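Local coordinates for virulence-associated protein I (Coxiella burnetii, PDB 3TRB) that probably binds DNA through a helix-turn-helix domain, as a HigA-family antidote protein of an addiction module, at residues H36-T41 and A59-K64; I17-L22 and A46-A51. All coordinates share one frame; numbering follows the deposited sequence.

Contact 1 of 2, residues H36-T41 and A59-K64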
ATOM      1  N   HIS A  36      -9.175 -32.848  13.654  1.00 35.49           N
ATOM      2  CA  HIS A  36      -8.846 -31.709  14.503  1.00 36.35           C
ATOM      3  C   HIS A  36      -9.290 -30.393  13.871  1.00 32.16           C
ATOM      4  O   HIS A  36      -9.777 -29.496  14.560  1.00 36.65           O
ATOM      5  CB  HIS A  36      -7.344 -31.663  14.792  1.00 37.40           C
ATOM      6  CG  HIS A  36      -6.887 -32.673  15.800  1.00 44.05           C
ATOM      7  ND1 HIS A  36      -7.415 -32.750  17.069  1.00 49.02           N
ATOM      8  CD2 HIS A  36      -5.936 -33.636  15.728  1.00 43.93           C
ATOM      9  CE1 HIS A  36      -6.819 -33.725  17.735  1.00 51.18           C
ATOM     10  NE2 HIS A  36      -5.917 -34.276  16.945  1.00 48.35           N
ATOM     11  N   LEU A  37      -9.118 -30.283  12.556  1.00 29.67           N
ATOM     12  CA  LEU A  37      -9.437 -29.051  11.842  1.00 27.96           C
ATOM     13  C   LEU A  37     -10.886 -29.022  11.374  1.00 28.74           C
ATOM     14  O   LEU A  37     -11.394 -27.975  10.974  1.00 27.27           O
ATOM     15  CB  LEU A  37      -8.508 -28.877  10.637  1.00 25.29           C
ATOM     16  CG  LEU A  37      -7.007 -28.825  10.932  1.00 24.94           C
ATOM     17  CD1 LEU A  37      -6.219 -28.592   9.652  1.00 23.03           C
ATOM     18  CD2 LEU A  37      -6.708 -27.742  11.952  1.00 24.11           C
ATOM     19  N   ALA A  38     -11.544 -30.175  11.426  1.00 27.75           N
ATOM     20  CA  ALA A  38     -12.921 -30.303  10.958  1.00 30.82           C
ATOM     21  C   ALA A  38     -13.031 -30.051   9.455  1.00 32.40           C
ATOM     22  O   ALA A  38     -13.904 -29.313   9.001  1.00 33.06           O
ATOM     23  CB  ALA A  38     -13.845 -29.369  11.731  1.00 31.89           C
ATOM     24  N   ILE A  39     -12.136 -30.669   8.691  1.00 30.59           N
ATOM     25  CA  ILE A  39     -12.164 -30.576   7.236  1.00 30.83           C
ATOM     26  C   ILE A  39     -11.987 -31.965   6.634  1.00 31.28           C
ATOM     27  O   ILE A  39     -11.480 -32.869   7.299  1.00 29.53           O
ATOM     28  CB  ILE A  39     -11.060 -29.639   6.701  1.00 27.87           C
ATOM     29  CG1 ILE A  39      -9.678 -30.138   7.129  1.00 27.95           C
ATOM     30  CG2 ILE A  39     -11.289 -28.212   7.178  1.00 26.64           C
ATOM     31  CD1 ILE A  39      -8.538 -29.257   6.661  1.00 26.85           C
ATOM     32  N   PRO A  40     -12.410 -32.143   5.373  1.00 33.58           N
ATOM     33  CA  PRO A  40     -12.277 -33.451   4.722  1.00 33.62           C
ATOM     34  C   PRO A  40     -10.828 -33.918   4.721  1.00 30.67           C
ATOM     35  O   PRO A  40      -9.923 -33.103   4.535  1.00 27.16           O
ATOM     36  CB  PRO A  40     -12.740 -33.175   3.288  1.00 36.45           C
ATOM     37  CG  PRO A  40     -13.635 -31.991   3.402  1.00 35.80           C
ATOM     38  CD  PRO A  40     -13.043 -31.149   4.491  1.00 32.42           C
ATOM     39  N   THR A  41     -10.613 -35.212   4.937  1.00 31.44           N
ATOM     40  CA  THR A  41      -9.269 -35.772   4.900  1.00 32.86           C
ATOM     41  C   THR A  41      -8.642 -35.494   3.540  1.00 31.72           C
ATOM     42  O   THR A  41      -7.439 -35.261   3.434  1.00 31.09           O
ATOM     43  CB  THR A  41      -9.274 -37.293   5.157  1.00 35.13           C
ATOM     44  OG1 THR A  41      -9.894 -37.564   6.420  1.00 35.83           O
ATOM     45  CG2 THR A  41      -7.854 -37.834   5.171  1.00 32.78           C
ATOM     46  N   ALA A  59      -6.044 -21.582   6.656  1.00 18.06           N
ATOM     47  CA  ALA A  59      -5.052 -20.868   7.448  1.00 20.10           C
ATOM     48  C   ALA A  59      -5.578 -20.563   8.847  1.00 20.61           C
ATOM     49  O   ALA A  59      -4.859 -20.709   9.835  1.00 20.77           O
ATOM     50  CB  ALA A  59      -4.633 -19.586   6.743  1.00 18.67           C
ATOM     51  N   LEU A  60      -6.837 -20.142   8.924  1.00 21.12           N
ATOM     52  CA  LEU A  60      -7.465 -19.829  10.204  1.00 22.17           C
ATOM     53  C   LEU A  60      -7.585 -21.069  11.079  1.00 22.90           C
ATOM     54  O   LEU A  60      -7.386 -21.007  12.292  1.00 22.27           O
ATOM     55  CB  LEU A  60      -8.848 -19.209   9.987  1.00 23.34           C
ATOM     56  CG  LEU A  60      -8.888 -17.770   9.466  1.00 24.16           C
ATOM     57  CD1 LEU A  60     -10.312 -17.367   9.121  1.00 22.37           C
ATOM     58  CD2 LEU A  60      -8.293 -16.820  10.491  1.00 22.83           C
ATOM     59  N   ARG A  61      -7.911 -22.198  10.458  1.00 22.82           N
ATOM     60  CA  ARG A  61      -8.049 -23.454  11.185  1.00 23.30           C
ATOM     61  C   ARG A  61      -6.693 -23.950  11.683  1.00 21.09           C
ATOM     62  O   ARG A  61      -6.560 -24.365  12.835  1.00 18.86           O
ATOM     63  CB  ARG A  61      -8.729 -24.509  10.312  1.00 22.34           C
ATOM     64  CG  ARG A  61     -10.122 -24.103   9.853  1.00 24.31           C
ATOM     65  CD  ARG A  61     -10.766 -25.162   8.976  1.00 24.98           C
ATOM     66  NE  ARG A  61     -12.124 -24.781   8.599  1.00 25.64           N
ATOM     67  CZ  ARG A  61     -13.200 -25.027   9.340  1.00 30.66           C
ATOM     68  NH1 ARG A  61     -13.077 -25.656  10.500  1.00 31.08           N
ATOM     69  NH2 ARG A  61     -14.398 -24.643   8.920  1.00 31.45           N
ATOM     70  N   LEU A  62      -5.691 -23.901  10.809  1.00 21.36           N
ATOM     71  CA  LEU A  62      -4.330 -24.274  11.177  1.00 23.76           C
ATOM     72  C   LEU A  62      -3.805 -23.387  12.300  1.00 24.20           C
ATOM     73  O   LEU A  62      -3.152 -23.866  13.227  1.00 26.76           O
ATOM     74  CB  LEU A  62      -3.401 -24.187   9.965  1.00 23.99           C
ATOM     75  CG  LEU A  62      -3.570 -25.258   8.887  1.00 21.55           C
ATOM     76  CD1 LEU A  62      -2.779 -24.892   7.641  1.00 21.65           C
ATOM     77  CD2 LEU A  62      -3.151 -26.624   9.415  1.00 21.25           C
ATOM     78  N   ALA A  63      -4.095 -22.093  12.212  1.00 22.03           N
ATOM     79  CA  ALA A  63      -3.659 -21.139  13.226  1.00 23.33           C
ATOM     80  C   ALA A  63      -4.229 -21.485  14.598  1.00 27.09           C
ATOM     81  O   ALA A  63      -3.518 -21.454  15.602  1.00 28.19           O
ATOM     82  CB  ALA A  63      -4.056 -19.726  12.826  1.00 22.03           C
ATOM     83  N   LYS A  64      -5.516 -21.820  14.629  1.00 26.94           N
ATOM     84  CA  LYS A  64      -6.197 -22.164  15.874  1.00 25.07           C
ATOM     85  C   LYS A  64      -5.665 -23.472  16.452  1.00 26.56           C
ATOM     86  O   LYS A  64      -5.504 -23.604  17.663  1.00 27.96           O
ATOM     87  CB  LYS A  64      -7.707 -22.270  15.641  1.00 27.82           C
ATOM     88  CG  LYS A  64      -8.511 -22.693  16.865  1.00 32.48           C
ATOM     89  CD  LYS A  64      -8.600 -21.578  17.892  1.00 38.34           C
ATOM     90  CE  LYS A  64      -9.458 -21.987  19.083  1.00 41.19           C
ATOM     91  NZ  LYS A  64     -10.863 -22.281  18.686  1.00 42.23           N
TER
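Leu-37 and Arg-61 bring the two backbones closest, with their CA atoms 5.8 Å apart, where the end of helix 30-37 meets the middle of helix 56-66. Helix 30-37 closes in a Schellman motif: Ala-38 takes positive phi (64°) as its C-prime residue, and Ala-38 N and Ile-39 N both bond back into the last turn of the helix. Pro-40 then stands at the N-cap position of helix 41-48, so residues 38-40 form the turn of the helix-turn-helix.

Arg-61 is the main bridge. Its chain runs extended from CG to NE, carrying the guanidinium across the helix end. Arg-61 NH1 reaches Leu-37 O at 2.9 Å, a weak, bent hydrogen bond with an N-H...O angle of 128°. Ala-38 O lies over one guanidinium face, offset toward its rim. Ile-39 slides past the arginine in the opposite direction and lays Ile-39 CG2 against Arg-61 CD at 3.6 Å, while Ala-38 CB touches Arg-61 NH1 at 4.0 Å. Leu-37 divides its branches: Leu-37 CD2 rests against the backbone of Arg-61, 3.5 Å from Arg-61 O, and Leu-37 CD1 meets Leu-62 CD2 at 3.7 Å on the apolar side.

The stronger partners of the guanidinium lie beyond both segments. NE makes a salt bridge to Asp-57, one turn earlier on the same helix, and NH1 another to Glu-96 of the second subunit, which also packs on Ala-38. The intrachain contact thus continues into the subunit interface. The positive guanidinium is probably stabilised by these two outside carboxylates and by the negative end of the helix dipole of 30-37, with the weak bond to Leu-37 O secondary.

Contact 2 of 2, residues I17-L22 and A46-A51; sequences ILAEEL and AILNGA
Just behind Leu-48, which packs against Leu-18 and Ala-19, Ala-51 N donates to Ala-46 O at 2.8 Å. With Gly-50 N bonded to Ile-47 O, this forms the Schellman motif that ends helix 41-48, with Gly-50 at positive phi (70°). Helix 41-48 is the second helix of the helix-turn-helix and, as in relatives of this family, probably the one that faces DNA. Its last turn is set here against helix 14-24, and between side chains the contact is apolar.

Leu-48 carries most of it through a single methyl. Its CG stands anti to the carbonyl carbon (chi1 -68°), which brings the end of the side chain closer to helix 14-24 than its first bond suggests. The methyl then enters a shallow seat made by three residues: Leu-48 CD2 comes 3.8 Å from Ala-19 N and also meets Ala-19 CB. Leu-18 crosses Leu-48 at about a right angle, with Leu-18 CG 3.9 Å from Leu-48 CD2. Leu-22, one turn on, crosses it obliquely, and Leu-22 CD1 lies 4.0 Å from Leu-48 CD2.

Leu-18 also works as a link to the core. With CG anti to its backbone N, it turns CD2 so that it touches both Leu-48 CD2 and Ile-47 CG2. The same side chain also packs on Leu-62 and Phe-66 of helix 56-66, Leu-33 of helix 30-37 and Trp-73 of helix 70-96. Leu-22 likewise packs on Leu-33 and Phe-66. Ile-47, which also rests on Thr-58, joins helix 14-24 through one branch: Ile-47 CG2 lies 4.1 Å from Leu-18 CD2.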
ATOM      1  N   ILE A  17       6.003 -28.269   4.789  1.00 22.15           N
ATOM      2  CA  ILE A  17       6.215 -27.778   6.142  1.00 25.53           C
ATOM      3  C   ILE A  17       5.168 -28.342   7.098  1.00 26.68           C
ATOM      4  O   ILE A  17       5.474 -28.673   8.244  1.00 24.87           O
ATOM      5  CB  ILE A  17       6.185 -26.241   6.176  1.00 30.03           C
ATOM      6  CG1 ILE A  17       7.238 -25.678   5.216  1.00 30.66           C
ATOM      7  CG2 ILE A  17       6.406 -25.732   7.590  1.00 31.33           C
ATOM      8  CD1 ILE A  17       7.239 -24.172   5.115  1.00 32.76           C
ATOM      9  N   LEU A  18       3.935 -28.458   6.618  1.00 25.26           N
ATOM     10  CA  LEU A  18       2.862 -29.044   7.408  1.00 24.36           C
ATOM     11  C   LEU A  18       3.190 -30.490   7.762  1.00 25.22           C
ATOM     12  O   LEU A  18       2.988 -30.921   8.900  1.00 25.36           O
ATOM     13  CB  LEU A  18       1.535 -28.971   6.648  1.00 24.65           C
ATOM     14  CG  LEU A  18       0.301 -29.539   7.351  1.00 28.27           C
ATOM     15  CD1 LEU A  18       0.114 -28.892   8.715  1.00 29.94           C
ATOM     16  CD2 LEU A  18      -0.940 -29.352   6.489  1.00 25.57           C
ATOM     17  N   ALA A  19       3.704 -31.231   6.785  1.00 21.18           N
ATOM     18  CA  ALA A  19       4.073 -32.627   6.989  1.00 23.84           C
ATOM     19  C   ALA A  19       5.126 -32.763   8.084  1.00 24.74           C
ATOM     20  O   ALA A  19       5.009 -33.615   8.963  1.00 27.30           O
ATOM     21  CB  ALA A  19       4.578 -33.235   5.686  1.00 25.99           C
ATOM     22  N   GLU A  20       6.146 -31.914   8.027  1.00 24.91           N
ATOM     23  CA  GLU A  20       7.208 -31.918   9.029  1.00 30.26           C
ATOM     24  C   GLU A  20       6.645 -31.678  10.426  1.00 29.86           C
ATOM     25  O   GLU A  20       7.051 -32.327  11.390  1.00 28.13           O
ATOM     26  CB  GLU A  20       8.257 -30.857   8.693  1.00 28.87           C
ATOM     27  CG  GLU A  20       9.113 -31.180   7.478  1.00 30.99           C
ATOM     28  CD  GLU A  20      10.266 -32.110   7.807  1.00 34.99           C
ATOM     29  OE1 GLU A  20      10.816 -32.005   8.924  1.00 31.60           O
ATOM     30  OE2 GLU A  20      10.621 -32.944   6.949  1.00 34.34           O
ATOM     31  N   GLU A  21       5.709 -30.741  10.528  1.00 28.90           N
ATOM     32  CA  GLU A  21       5.084 -30.420  11.807  1.00 32.38           C
ATOM     33  C   GLU A  21       4.280 -31.593  12.353  1.00 33.51           C
ATOM     34  O   GLU A  21       4.369 -31.922  13.538  1.00 35.70           O
ATOM     35  CB  GLU A  21       4.194 -29.182  11.677  1.00 38.98           C
ATOM     36  CG  GLU A  21       4.965 -27.879  11.578  1.00 44.13           C
ATOM     37  CD  GLU A  21       5.800 -27.607  12.812  1.00 48.96           C
ATOM     38  OE1 GLU A  21       5.375 -28.003  13.920  1.00 49.93           O
ATOM     39  OE2 GLU A  21       6.883 -27.002  12.674  1.00 52.49           O
ATOM     40  N   LEU A  22       3.492 -32.222  11.487  1.00 31.57           N
ATOM     41  CA  LEU A  22       2.706 -33.385  11.880  1.00 30.48           C
ATOM     42  C   LEU A  22       3.611 -34.488  12.414  1.00 29.67           C
ATOM     43  O   LEU A  22       3.315 -35.106  13.438  1.00 28.55           O
ATOM     44  CB  LEU A  22       1.893 -33.910  10.695  1.00 30.82           C
ATOM     45  CG  LEU A  22       0.801 -32.986  10.148  1.00 34.01           C
ATOM     46  CD1 LEU A  22       0.110 -33.625   8.953  1.00 31.10           C
ATOM     47  CD2 LEU A  22      -0.205 -32.649  11.234  1.00 33.99           C
ATOM     48  N   ALA A  46      -4.452 -33.483   0.034  1.00 25.76           N
ATOM     49  CA  ALA A  46      -4.136 -32.688  -1.146  1.00 27.76           C
ATOM     50  C   ALA A  46      -3.079 -31.632  -0.837  1.00 25.41           C
ATOM     51  O   ALA A  46      -2.162 -31.411  -1.627  1.00 24.43           O
ATOM     52  CB  ALA A  46      -5.395 -32.040  -1.701  1.00 29.50           C
ATOM     53  N   ILE A  47      -3.209 -30.986   0.318  1.00 23.79           N
ATOM     54  CA  ILE A  47      -2.242 -29.981   0.743  1.00 23.75           C
ATOM     55  C   ILE A  47      -0.885 -30.621   1.013  1.00 23.55           C
ATOM     56  O   ILE A  47       0.152 -30.092   0.610  1.00 21.23           O
ATOM     57  CB  ILE A  47      -2.720 -29.238   2.006  1.00 23.21           C
ATOM     58  CG1 ILE A  47      -3.976 -28.419   1.696  1.00 25.01           C
ATOM     59  CG2 ILE A  47      -1.614 -28.347   2.552  1.00 19.65           C
ATOM     60  CD1 ILE A  47      -4.602 -27.777   2.915  1.00 25.27           C
ATOM     61  N   LEU A  48      -0.897 -31.766   1.686  1.00 29.34           N
ATOM     62  CA  LEU A  48       0.334 -32.485   1.993  1.00 31.59           C
ATOM     63  C   LEU A  48       1.071 -32.911   0.727  1.00 33.95           C
ATOM     64  O   LEU A  48       2.301 -32.926   0.691  1.00 36.65           O
ATOM     65  CB  LEU A  48       0.038 -33.710   2.862  1.00 32.23           C
ATOM     66  CG  LEU A  48      -0.443 -33.434   4.289  1.00 31.17           C
ATOM     67  CD1 LEU A  48      -0.798 -34.731   5.000  1.00 29.28           C
ATOM     68  CD2 LEU A  48       0.612 -32.662   5.067  1.00 34.26           C
ATOM     69  N   ASN A  49       0.314 -33.257  -0.309  1.00 35.32           N
ATOM     70  CA  ASN A  49       0.903 -33.711  -1.566  1.00 38.38           C
ATOM     71  C   ASN A  49       1.203 -32.568  -2.533  1.00 41.36           C
ATOM     72  O   ASN A  49       1.648 -32.795  -3.658  1.00 45.43           O
ATOM     73  CB  ASN A  49       0.004 -34.750  -2.241  1.00 39.59           C
ATOM     74  CG  ASN A  49      -0.142 -36.017  -1.417  1.00 43.83           C
ATOM     75  OD1 ASN A  49       0.722 -36.345  -0.603  1.00 47.61           O
ATOM     76  ND2 ASN A  49      -1.235 -36.739  -1.631  1.00 41.80           N
ATOM     77  N   GLY A  50       0.957 -31.339  -2.088  1.00 39.27           N
ATOM     78  CA  GLY A  50       1.226 -30.164  -2.898  1.00 39.76           C
ATOM     79  C   GLY A  50       0.289 -30.032  -4.083  1.00 41.25           C
ATOM     80  O   GLY A  50       0.631 -29.416  -5.092  1.00 41.32           O
ATOM     81  N   ALA A  51      -0.901 -30.611  -3.956  1.00 40.77           N
ATOM     82  CA  ALA A  51      -1.885 -30.583  -5.031  1.00 39.78           C
ATOM     83  C   ALA A  51      -2.943 -29.508  -4.807  1.00 38.55           C
ATOM     84  O   ALA A  51      -3.761 -29.243  -5.683  1.00 42.94           O
ATOM     85  CB  ALA A  51      -2.538 -31.951  -5.189  1.00 39.09           C
TER

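Overall arrangement
From the N terminus, helix 14-24 supplies the first half of contact 2, helix 30-37 and the turn after it open contact 1, helix 41-48 returns to close contact 2 against helix 14-24, and helix 56-66 closes contact 1. The segments therefore alternate, and the two loops cross rather than nest. Contact 2 ties the second helix of the helix-turn-helix to the N-terminal helix; contact 1 ties the end of the first to helix 56-66. Their centres lie about 13 Å apart, yet they join in one core, where Leu-62 CD2 packs 4.0 Å from Leu-18 CD1. Of the two, contact 1 alone also meets the second subunit.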